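Local coordinates for protein fructosyl amine: oxygen oxidoreductase (Aspergillus fumigatus, PDB 3DJE) that oxidatively removes the sugar-derived group from fructosyl amino acids, using bound FAD as cofactor and molecular oxygen as electron acceptor, at residues Gly58-Ile67 with Asp107-Pro115; Tyr90-Cys101 with Trp146-Trp157. One frame throughout, in Å; residues are numbered along the deposited sequence.

Contact 1: Gly58-Ile67 with Asp107-Pro115; sequences GQYSNNKDEI and DRLGVRVRP. With FSA (1-S-(carboxymethyl)-1-thio-beta-D-fructopyranose), chain D.
Q59 and Y60 lie against the last turns of helix 103-113. The contact joins a loop that leads into helix 64-83 with a helix C-terminus, beside the substrate pocket of this MSOX/MTOX-family flavoenzyme. Its tight part is centred on Q59. Q59 N donates to R112 O at 3.0 Å. R112 CA returns a CA-H...O contact to Q59 O. Water 1 links the same carbonyl to R112 NE. The CG of Q59 rests over one face of the R114 guanidinium, 3.5 Å from R114 NE. That guanidinium also meets I67 CG2, while salt bridges to E71 and E117 fix its NH2 and NH1.

The side of S61 and N62 is looser and more exposed. V111 CG1 comes 3.6 Å from S61 O, and water 2 donates to both S61 O and V111 O.

Y60 belongs to the pocket that holds FSA. Its CE1 lies over one face of the R112 guanidinium, toward the rim, with the planes 35° apart. R108 bends at chi2 (65°), which brings its guanidinium to the Y60 backbone. R108 NH1 donates to Y60 O at 3.1 Å, from above the carbonyl plane. Y60 OH lies 3.2 Å from OAB of FSA.

Contact 2: Tyr90-Cys101 with Trp146-Trp157; sequences YYHDTGLLMSAC and WKGYFARSGAGW
H92 and W157 stack where two antiparallel strand pairs run on from one another. Strand 96-100 pairs with 147-151, and strand 91-92 pairs with 156-157. Strand 96-100 also pairs, in parallel, with strand 256-259 in a mixed sheet, and the L96 side chain lies about 6 Å from bound FSA. The register shifts by two residues between the antiparallel pairs. Bonds run both ways at the hydrogen-bonded pairs H92-W157, L96-A151, M98-Y149 (M98 is selenomethionine) and A100-K147. H92 N donates to W157 O at 2.7 Å.

The H92 side chain follows W157 from root to tip. CB sits over the indole five-membered ring, 3.7 Å from its centroid, as a CH-pi contact. CG lies nearest W157 CZ2. CD2 and NE2 both lie 3.5 Å from W157 CH2, while ND1 and CE1 are closest to CZ2. The result is an offset stack with the imidazole and the six-membered ring at 3°. W157 holds its CG between the backbone N and the carbonyl carbon (chi1 65°), which lays the indole against one face of the imidazole.

Around the D93 turn, Y91 OH donates to D93 OD1 at 2.6 Å. The D93 carboxylate also receives weak bonds from G154 N. G156 CA makes a CA-H...O contact to H92 O.

At the far end, W146 CE3 is 3.2 Å from S99 OG, which is hydrogen-bonded to F258 O. Main-chain bonds thus set the register, while stacking and the hydrogen bond from W157 NE1 to E267 would hold the W157 indole in one orientation.

How the contacts relate
Contact 1 lies nearer the surface, while contact 2 is partly buried. Their segments alternate along the chain: helix 64-83 precedes strand 91-92, and strand 96-100 leads into helix 103-113. Helix 103-113 and the residues after it pack on strands 96-100 and 147-151. V113 CG2 meets CB of selenomethionine M98 at 3.7 Å, P115 CB meets Y149 CZ, and L109 touches the backbone of S99. M98 CE also reaches R112 NH2, beside the substrate pocket. The chemistry differs with place. Contact 1 relies on arginine side chains and two direct hydrogen bonds. Contact 2 relies on regular backbone pairing, close-fitting glycines and aromatic rings. Both approach the same ligand, contact 2 through L96.

Contact 1: Gly58-Ile67 with Asp107-Pro115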
loop_
_atom_site.group_PDB
_atom_site.type_symbol
_atom_site.label_atom_id
_atom_site.label_comp_id
_atom_site.label_asym_id
_atom_site.label_seq_id
_atom_site.Cartn_x
_atom_site.Cartn_y
_atom_site.Cartn_z
ATOM N N GLY A 58 5.104 6.449 11.320
ATOM C CA GLY A 58 4.934 7.815 10.796
ATOM C C GLY A 58 3.503 8.335 10.750
ATOM O O GLY A 58 2.565 7.568 10.515
ATOM N N GLN A 59 3.343 9.634 10.990
ATOM C CA GLN A 59 2.029 10.291 10.955
ATOM C C GLN A 59 1.800 11.021 9.642
ATOM O O GLN A 59 2.750 11.323 8.934
ATOM C CB GLN A 59 1.883 11.274 12.124
ATOM C CG GLN A 59 1.747 10.579 13.490
ATOM C CD GLN A 59 0.410 9.856 13.681
ATOM O OE1 GLN A 59 0.300 8.924 14.482
ATOM N NE2 GLN A 59 -0.605 10.289 12.968
ATOM N N TYR A 60 0.536 11.297 9.324
ATOM C CA TYR A 60 0.192 11.943 8.050
ATOM C C TYR A 60 -0.611 13.215 8.250
ATOM O O TYR A 60 -0.952 13.906 7.291
ATOM C CB TYR A 60 -0.520 10.945 7.119
ATOM C CG TYR A 60 0.458 9.915 6.629
ATOM C CD1 TYR A 60 1.198 10.136 5.468
ATOM C CD2 TYR A 60 0.715 8.758 7.369
ATOM C CE1 TYR A 60 2.131 9.214 5.026
ATOM C CE2 TYR A 60 1.657 7.826 6.932
ATOM C CZ TYR A 60 2.352 8.062 5.765
ATOM O OH TYR A 60 3.285 7.156 5.325
ATOM N N SER A 61 -0.879 13.518 9.512
ATOM C CA SER A 61 -1.660 14.672 9.919
ATOM C C SER A 61 -1.004 15.317 11.127
ATOM O O SER A 61 -0.297 14.650 11.876
ATOM C CB SER A 61 -3.063 14.217 10.317
ATOM O OG SER A 61 -3.826 15.281 10.852
ATOM N N ASN A 62 -1.264 16.611 11.317
ATOM C CA ASN A 62 -0.864 17.310 12.542
ATOM C C ASN A 62 -2.064 17.547 13.465
ATOM O O ASN A 62 -1.947 18.196 14.507
ATOM C CB ASN A 62 -0.124 18.622 12.235
ATOM C CG ASN A 62 -0.969 19.614 11.448
ATOM O OD1 ASN A 62 -2.122 19.347 11.112
ATOM N ND2 ASN A 62 -0.390 20.772 11.149
ATOM N N ASN A 63 -3.215 17.015 13.078
ATOM C CA ASN A 63 -4.399 17.099 13.919
ATOM C C ASN A 63 -4.404 16.072 15.033
ATOM O O ASN A 63 -4.270 14.869 14.786
ATOM C CB ASN A 63 -5.676 17.003 13.094
ATOM C CG ASN A 63 -6.250 18.357 12.807
ATOM O OD1 ASN A 63 -5.692 19.131 12.025
ATOM N ND2 ASN A 63 -7.352 18.683 13.485
ATOM N N LYS A 64 -4.561 16.564 16.254
ATOM C CA LYS A 64 -4.484 15.741 17.460
ATOM C C LYS A 64 -5.395 14.509 17.402
ATOM O O LYS A 64 -4.951 13.396 17.691
ATOM C CB LYS A 64 -4.804 16.600 18.689
ATOM C CG LYS A 64 -4.726 15.865 20.007
ATOM C CD LYS A 64 -4.900 16.826 21.189
ATOM C CE LYS A 64 -4.885 16.073 22.509
ATOM N NZ LYS A 64 -6.101 15.206 22.653
ATOM N N ASP A 65 -6.653 14.707 17.007
ATOM C CA ASP A 65 -7.630 13.615 16.939
ATOM C C ASP A 65 -7.243 12.559 15.900
ATOM O O ASP A 65 -7.408 11.357 16.138
ATOM C CB ASP A 65 -9.043 14.159 16.671
ATOM C CG ASP A 65 -9.176 14.821 15.311
ATOM O OD1 ASP A 65 -8.424 15.796 15.030
ATOM O OD2 ASP A 65 -10.042 14.361 14.519
ATOM N N GLU A 66 -6.726 13.016 14.757
ATOM C CA GLU A 66 -6.304 12.105 13.689
ATOM C C GLU A 66 -5.055 11.349 14.111
ATOM O O GLU A 66 -4.919 10.155 13.822
ATOM C CB GLU A 66 -6.036 12.865 12.389
ATOM C CG GLU A 66 -7.277 13.498 11.763
ATOM C CD GLU A 66 -6.984 14.048 10.375
ATOM O OE1 GLU A 66 -6.946 13.259 9.399
ATOM O OE2 GLU A 66 -6.779 15.266 10.251
ATOM N N ILE A 67 -4.144 12.044 14.796
ATOM C CA ILE A 67 -2.920 11.411 15.303
ATOM C C ILE A 67 -3.262 10.287 16.281
ATOM O O ILE A 67 -2.730 9.174 16.182
ATOM C CB ILE A 67 -1.941 12.454 15.939
ATOM C CG1 ILE A 67 -1.375 13.393 14.856
ATOM C CG2 ILE A 67 -0.821 11.741 16.717
ATOM C CD1 ILE A 67 -0.648 14.630 15.407
ATOM N N ASP A 107 9.258 20.748 6.524
ATOM C CA ASP A 107 8.046 20.969 7.298
ATOM C C ASP A 107 7.215 19.691 7.320
ATOM O O ASP A 107 6.784 19.238 8.384
ATOM C CB ASP A 107 7.219 22.135 6.738
ATOM C CG ASP A 107 7.896 23.488 6.931
ATOM O OD1 ASP A 107 8.881 23.574 7.705
ATOM O OD2 ASP A 107 7.441 24.476 6.297
ATOM N N ARG A 108 7.023 19.093 6.147
ATOM C CA ARG A 108 6.265 17.840 6.051
ATOM C C ARG A 108 6.958 16.731 6.845
ATOM O O ARG A 108 6.310 15.956 7.546
ATOM C CB ARG A 108 6.091 17.428 4.587
ATOM C CG ARG A 108 5.358 16.099 4.364
ATOM C CD ARG A 108 3.910 16.146 4.834
ATOM N NE ARG A 108 3.181 14.955 4.396
ATOM C CZ ARG A 108 2.022 14.539 4.903
ATOM N NH1 ARG A 108 1.430 15.221 5.873
ATOM N NH2 ARG A 108 1.448 13.439 4.425
ATOM N N LEU A 109 8.281 16.679 6.749
ATOM C CA LEU A 109 9.063 15.701 7.500
ATOM C C LEU A 109 8.809 15.812 9.014
ATOM O O LEU A 109 8.699 14.801 9.713
ATOM C CB LEU A 109 10.551 15.874 7.184
ATOM C CG LEU A 109 11.451 14.759 7.721
ATOM C CD1 LEU A 109 11.175 13.429 7.007
ATOM C CD2 LEU A 109 12.926 15.128 7.602
ATOM N N GLY A 110 8.709 17.041 9.517
ATOM C CA GLY A 110 8.399 17.257 10.936
ATOM C C GLY A 110 7.070 16.651 11.351
ATOM O O GLY A 110 6.957 16.069 12.435
ATOM N N VAL A 111 6.065 16.780 10.484
ATOM C CA VAL A 111 4.733 16.226 10.749
ATOM C C VAL A 111 4.796 14.710 10.740
ATOM O O VAL A 111 4.191 14.047 11.584
ATOM C CB VAL A 111 3.684 16.693 9.707
ATOM C CG1 VAL A 111 2.381 15.943 9.887
ATOM C CG2 VAL A 111 3.442 18.194 9.828
ATOM N N ARG A 112 5.535 14.169 9.777
ATOM C CA ARG A 112 5.615 12.723 9.605
ATOM C C ARG A 112 6.390 12.034 10.728
ATOM O O ARG A 112 5.931 11.023 11.287
ATOM C CB ARG A 112 6.200 12.398 8.232
ATOM C CG ARG A 112 5.229 12.810 7.106
ATOM C CD ARG A 112 5.583 12.271 5.712
ATOM N NE ARG A 112 5.728 10.812 5.674
ATOM C CZ ARG A 112 5.964 10.117 4.562
ATOM N NH1 ARG A 112 6.063 10.747 3.398
ATOM N NH2 ARG A 112 6.109 8.798 4.611
ATOM N N VAL A 113 7.535 12.612 11.081
ATOM C CA VAL A 113 8.484 11.992 12.000
ATOM C C VAL A 113 8.267 12.391 13.471
ATOM O O VAL A 113 8.569 11.605 14.379
ATOM C CB VAL A 113 9.952 12.309 11.545
ATOM C CG1 VAL A 113 10.994 11.794 12.559
ATOM C CG2 VAL A 113 10.220 11.702 10.184
ATOM N N ARG A 114 7.737 13.595 13.704
ATOM C CA ARG A 114 7.554 14.136 15.069
ATOM C C ARG A 114 8.817 13.949 15.921
ATOM O O ARG A 114 8.787 13.257 16.948
ATOM C CB ARG A 114 6.333 13.519 15.761
ATOM C CG ARG A 114 5.025 13.808 15.047
ATOM C CD ARG A 114 3.852 13.348 15.876
ATOM N NE ARG A 114 3.838 11.898 16.021
ATOM C CZ ARG A 114 3.132 11.250 16.944
ATOM N NH1 ARG A 114 2.395 11.925 17.818
ATOM N NH2 ARG A 114 3.179 9.929 17.001
ATOM N N PRO A 115 9.939 14.556 15.483
ATOM C CA PRO A 115 11.229 14.264 16.116
ATOM C C PRO A 115 11.304 14.684 17.583
ATOM O O PRO A 115 12.074 14.096 18.360
ATOM C CB PRO A 115 12.228 15.064 15.267
ATOM C CG PRO A 115 11.419 16.157 14.646
ATOM C CD PRO A 115 10.072 15.543 14.392
HETATM O OAB FSA D . 3.737 4.095 4.636
HETATM C CAL FSA D . 4.976 4.179 4.502
HETATM O OAA FSA D . 5.752 4.243 5.490
HETATM C CAH FSA D . 5.607 4.232 3.125
HETATM S SAK FSA D . 4.406 4.311 1.835
HETATM C C1 FSA D . 5.582 4.442 0.516
HETATM C C2 FSA D . 4.938 5.055 -0.736
HETATM O O2 FSA D . 5.727 4.732 -1.893
HETATM C C3 FSA D . 4.828 6.578 -0.613
HETATM O O3 FSA D . 6.137 7.167 -0.578
HETATM C C4 FSA D . 3.972 7.186 -1.729
HETATM O O4 FSA D . 3.745 8.579 -1.457
HETATM C C5 FSA D . 2.613 6.488 -1.850
HETATM O O5 FSA D . 1.778 6.793 -0.730
HETATM C C6 FSA D . 2.824 4.986 -1.968
HETATM O O6 FSA D . 3.600 4.519 -0.850
HETATM O O HOH W 1 4.891 9.240 7.832
HETATM O O HOH W 2 2.106 14.663 13.302
#

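Contact 2: Tyr90-Cys101 with Trp146-Trp157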
loop_
_atom_site.group_PDB
_atom_site.type_symbol
_atom_site.label_atom_id
_atom_site.label_comp_id
_atom_site.label_asym_id
_atom_site.label_seq_id
_atom_site.Cartn_x
_atom_site.Cartn_y
_atom_site.Cartn_z
ATOM N N TYR A 90 8.466 -12.177 8.758
ATOM C CA TYR A 90 8.563 -11.321 7.558
ATOM C C TYR A 90 9.007 -9.917 7.872
ATOM O O TYR A 90 9.283 -9.155 6.947
ATOM C CB TYR A 90 7.236 -11.317 6.779
ATOM C CG TYR A 90 6.792 -12.728 6.554
ATOM C CD1 TYR A 90 7.561 -13.591 5.796
ATOM C CD2 TYR A 90 5.662 -13.244 7.205
ATOM C CE1 TYR A 90 7.211 -14.936 5.644
ATOM C CE2 TYR A 90 5.295 -14.585 7.051
ATOM C CZ TYR A 90 6.080 -15.434 6.282
ATOM O OH TYR A 90 5.717 -16.764 6.138
ATOM N N TYR A 91 9.101 -9.584 9.160
ATOM C CA TYR A 91 9.479 -8.239 9.589
ATOM C C TYR A 91 10.966 -8.139 9.933
ATOM O O TYR A 91 11.484 -8.946 10.715
ATOM C CB TYR A 91 8.637 -7.771 10.779
ATOM C CG TYR A 91 9.091 -6.432 11.326
ATOM C CD1 TYR A 91 9.100 -5.285 10.524
ATOM C CD2 TYR A 91 9.572 -6.327 12.626
ATOM C CE1 TYR A 91 9.541 -4.057 11.032
ATOM C CE2 TYR A 91 10.000 -5.105 13.141
ATOM C CZ TYR A 91 9.987 -3.977 12.328
ATOM O OH TYR A 91 10.440 -2.775 12.827
ATOM N N HIS A 92 11.629 -7.128 9.363
ATOM C CA HIS A 92 13.066 -6.918 9.531
ATOM C C HIS A 92 13.304 -5.537 10.130
ATOM O O HIS A 92 13.110 -4.522 9.469
ATOM C CB HIS A 92 13.764 -7.001 8.180
ATOM C CG HIS A 92 13.624 -8.335 7.519
ATOM N ND1 HIS A 92 14.645 -9.260 7.482
ATOM C CD2 HIS A 92 12.580 -8.896 6.865
ATOM C CE1 HIS A 92 14.232 -10.336 6.833
ATOM N NE2 HIS A 92 12.984 -10.141 6.449
ATOM N N ASP A 93 13.713 -5.525 11.393
ATOM C CA ASP A 93 13.894 -4.290 12.152
ATOM C C ASP A 93 15.271 -3.707 11.842
ATOM O O ASP A 93 16.194 -3.774 12.665
ATOM C CB ASP A 93 13.743 -4.613 13.639
ATOM C CG ASP A 93 13.555 -3.381 14.498
ATOM O OD1 ASP A 93 12.660 -2.571 14.207
ATOM O OD2 ASP A 93 14.277 -3.260 15.510
ATOM N N THR A 94 15.414 -3.144 10.642
ATOM C CA THR A 94 16.714 -2.660 10.143
ATOM C C THR A 94 16.981 -1.221 10.528
ATOM O O THR A 94 18.094 -0.719 10.326
ATOM C CB THR A 94 16.760 -2.643 8.590
ATOM O OG1 THR A 94 15.641 -1.877 8.094
ATOM C CG2 THR A 94 16.711 -4.062 8.033
ATOM N N GLY A 95 15.953 -0.549 11.031
ATOM C CA GLY A 95 15.983 0.891 11.135
ATOM C C GLY A 95 15.616 1.583 9.823
ATOM O O GLY A 95 15.498 0.950 8.755
ATOM N N LEU A 96 15.449 2.898 9.914
ATOM C CA LEU A 96 14.882 3.687 8.830
ATOM C C LEU A 96 15.373 5.118 8.894
ATOM O O LEU A 96 15.283 5.758 9.941
ATOM C CB LEU A 96 13.354 3.688 8.958
ATOM C CG LEU A 96 12.533 4.706 8.147
ATOM C CD1 LEU A 96 12.658 4.427 6.659
ATOM C CD2 LEU A 96 11.074 4.665 8.577
ATOM N N LEU A 97 15.870 5.613 7.768
ATOM C CA LEU A 97 16.217 7.023 7.628
ATOM C C LEU A 97 15.035 7.702 6.957
ATOM O O LEU A 97 14.597 7.259 5.893
ATOM C CB LEU A 97 17.471 7.188 6.754
ATOM C CG LEU A 97 17.707 8.649 6.337
ATOM C CD1 LEU A 97 18.262 9.430 7.537
ATOM C CD2 LEU A 97 18.600 8.771 5.130
HETATM N N MSE A 98 14.531 8.776 7.577
HETATM C CA MSE A 98 13.503 9.633 6.968
HETATM C C MSE A 98 14.092 11.030 6.776
HETATM O O MSE A 98 14.563 11.632 7.736
HETATM C CB MSE A 98 12.278 9.709 7.878
HETATM C CG MSE A 98 11.493 8.408 7.960
HETATM SE SE MSE A 98 10.671 8.048 6.256
HETATM C CE MSE A 98 9.396 9.538 6.214
ATOM N N SER A 99 14.071 11.532 5.547
ATOM C CA SER A 99 14.785 12.780 5.222
ATOM C C SER A 99 14.032 13.605 4.187
ATOM O O SER A 99 13.068 13.124 3.588
ATOM C CB SER A 99 16.192 12.466 4.717
ATOM O OG SER A 99 16.137 11.673 3.551
ATOM N N ALA A 100 14.462 14.855 4.014
ATOM C CA ALA A 100 13.906 15.754 3.003
ATOM C C ALA A 100 14.975 16.776 2.628
ATOM O O ALA A 100 16.096 16.713 3.136
ATOM C CB ALA A 100 12.638 16.446 3.519
ATOM N N CYS A 101 14.632 17.692 1.725
ATOM C CA CYS A 101 15.611 18.666 1.216
ATOM C C CYS A 101 15.136 20.122 1.303
ATOM O O CYS A 101 15.865 21.001 1.801
ATOM C CB CYS A 101 15.957 18.343 -0.226
ATOM S SG CYS A 101 16.762 16.763 -0.444
ATOM N N TRP A 146 20.364 16.849 1.731
ATOM C CA TRP A 146 19.550 15.937 2.557
ATOM C C TRP A 146 19.704 16.276 4.033
ATOM O O TRP A 146 20.817 16.487 4.515
ATOM C CB TRP A 146 19.968 14.480 2.362
ATOM C CG TRP A 146 19.590 13.846 1.065
ATOM C CD1 TRP A 146 19.674 14.393 -0.193
ATOM C CD2 TRP A 146 19.124 12.505 0.887
ATOM N NE1 TRP A 146 19.273 13.474 -1.136
ATOM C CE2 TRP A 146 18.930 12.307 -0.499
ATOM C CE3 TRP A 146 18.833 11.453 1.772
ATOM C CZ2 TRP A 146 18.457 11.092 -1.025
ATOM C CZ3 TRP A 146 18.375 10.245 1.247
ATOM C CH2 TRP A 146 18.185 10.076 -0.131
ATOM N N LYS A 147 18.579 16.330 4.742
ATOM C CA LYS A 147 18.565 16.479 6.178
ATOM C C LYS A 147 17.504 15.532 6.690
ATOM O O LYS A 147 16.419 15.443 6.109
ATOM C CB LYS A 147 18.175 17.900 6.572
ATOM C CG LYS A 147 18.309 18.164 8.059
ATOM C CD LYS A 147 17.844 19.563 8.442
ATOM C CE LYS A 147 17.819 19.723 9.959
ATOM N NZ LYS A 147 16.672 19.015 10.584
ATOM N N GLY A 148 17.780 14.840 7.780
ATOM C CA GLY A 148 16.775 13.898 8.247
ATOM C C GLY A 148 17.012 13.311 9.606
ATOM O O GLY A 148 17.874 13.782 10.364
ATOM N N TYR A 149 16.236 12.269 9.894
ATOM C CA TYR A 149 16.236 11.609 11.195
ATOM C C TYR A 149 16.364 10.112 11.027
ATOM O O TYR A 149 15.609 9.501 10.263
ATOM C CB TYR A 149 14.949 11.922 11.951
ATOM C CG TYR A 149 14.783 13.393 12.212
ATOM C CD1 TYR A 149 15.495 14.016 13.239
ATOM C CD2 TYR A 149 13.945 14.171 11.412
ATOM C CE1 TYR A 149 15.361 15.389 13.472
ATOM C CE2 TYR A 149 13.803 15.538 11.637
ATOM C CZ TYR A 149 14.511 16.136 12.665
ATOM O OH TYR A 149 14.353 17.493 12.878
ATOM N N PHE A 150 17.316 9.523 11.747
ATOM C CA PHE A 150 17.543 8.084 11.683
ATOM C C PHE A 150 16.976 7.369 12.898
ATOM O O PHE A 150 17.326 7.695 14.032
ATOM C CB PHE A 150 19.041 7.777 11.533
ATOM C CG PHE A 150 19.358 6.307 11.407
ATOM C CD1 PHE A 150 18.796 5.532 10.385
ATOM C CD2 PHE A 150 20.236 5.691 12.306
ATOM C CE1 PHE A 150 19.093 4.165 10.272
ATOM C CE2 PHE A 150 20.546 4.313 12.196
ATOM C CZ PHE A 150 19.973 3.555 11.178
ATOM N N ALA A 151 16.088 6.410 12.652
ATOM C CA ALA A 151 15.585 5.531 13.695
ATOM C C ALA A 151 16.431 4.270 13.606
ATOM O O ALA A 151 16.397 3.544 12.605
ATOM C CB ALA A 151 14.098 5.217 13.491
ATOM N N ARG A 152 17.208 4.023 14.653
ATOM C CA ARG A 152 18.132 2.885 14.674
ATOM C C ARG A 152 17.412 1.536 14.683
ATOM O O ARG A 152 17.923 0.539 14.145
ATOM C CB ARG A 152 19.054 2.962 15.891
ATOM C CG ARG A 152 19.867 4.263 15.988
ATOM C CD ARG A 152 20.746 4.188 17.220
ATOM N NE ARG A 152 21.582 5.359 17.493
ATOM C CZ ARG A 152 22.876 5.444 17.194
ATOM N NH1 ARG A 152 23.478 4.446 16.555
ATOM N NH2 ARG A 152 23.570 6.530 17.521
ATOM N N SER A 153 16.255 1.511 15.335
ATOM C CA SER A 153 15.418 0.318 15.441
ATOM C C SER A 153 13.984 0.767 15.657
ATOM O O SER A 153 13.723 1.967 15.715
ATOM C CB SER A 153 15.887 -0.547 16.609
ATOM O OG SER A 153 15.707 0.145 17.831
ATOM N N GLY A 154 13.051 -0.180 15.775
ATOM C CA GLY A 154 11.630 0.157 15.946
ATOM C C GLY A 154 10.951 0.555 14.640
ATOM O O GLY A 154 9.826 1.061 14.634
ATOM N N ALA A 155 11.656 0.310 13.539
ATOM C CA ALA A 155 11.159 0.571 12.181
ATOM C C ALA A 155 11.994 -0.258 11.236
ATOM O O ALA A 155 13.140 -0.606 11.537
ATOM C CB ALA A 155 11.302 2.034 11.831
ATOM N N GLY A 156 11.444 -0.559 10.073
ATOM C CA GLY A 156 12.180 -1.394 9.152
ATOM C C GLY A 156 11.332 -1.723 7.959
ATOM O O GLY A 156 10.647 -0.854 7.405
ATOM N N TRP A 157 11.423 -2.977 7.534
ATOM C CA TRP A 157 10.670 -3.412 6.370
ATOM C C TRP A 157 10.108 -4.816 6.533
ATOM O O TRP A 157 10.591 -5.597 7.355
ATOM C CB TRP A 157 11.542 -3.306 5.113
ATOM C CG TRP A 157 12.727 -4.228 5.101
ATOM C CD1 TRP A 157 13.985 -3.979 5.613
ATOM C CD2 TRP A 157 12.775 -5.545 4.542
ATOM N NE1 TRP A 157 14.808 -5.074 5.384
ATOM C CE2 TRP A 157 14.093 -6.035 4.719
ATOM C CE3 TRP A 157 11.838 -6.350 3.873
ATOM C CZ2 TRP A 157 14.484 -7.324 4.293
ATOM C CZ3 TRP A 157 12.237 -7.621 3.430
ATOM C CH2 TRP A 157 13.545 -8.087 3.640
HETATM O O HOH W 3 17.980 -2.159 13.986
HETATM O O HOH W 4 13.311 7.823 10.748
#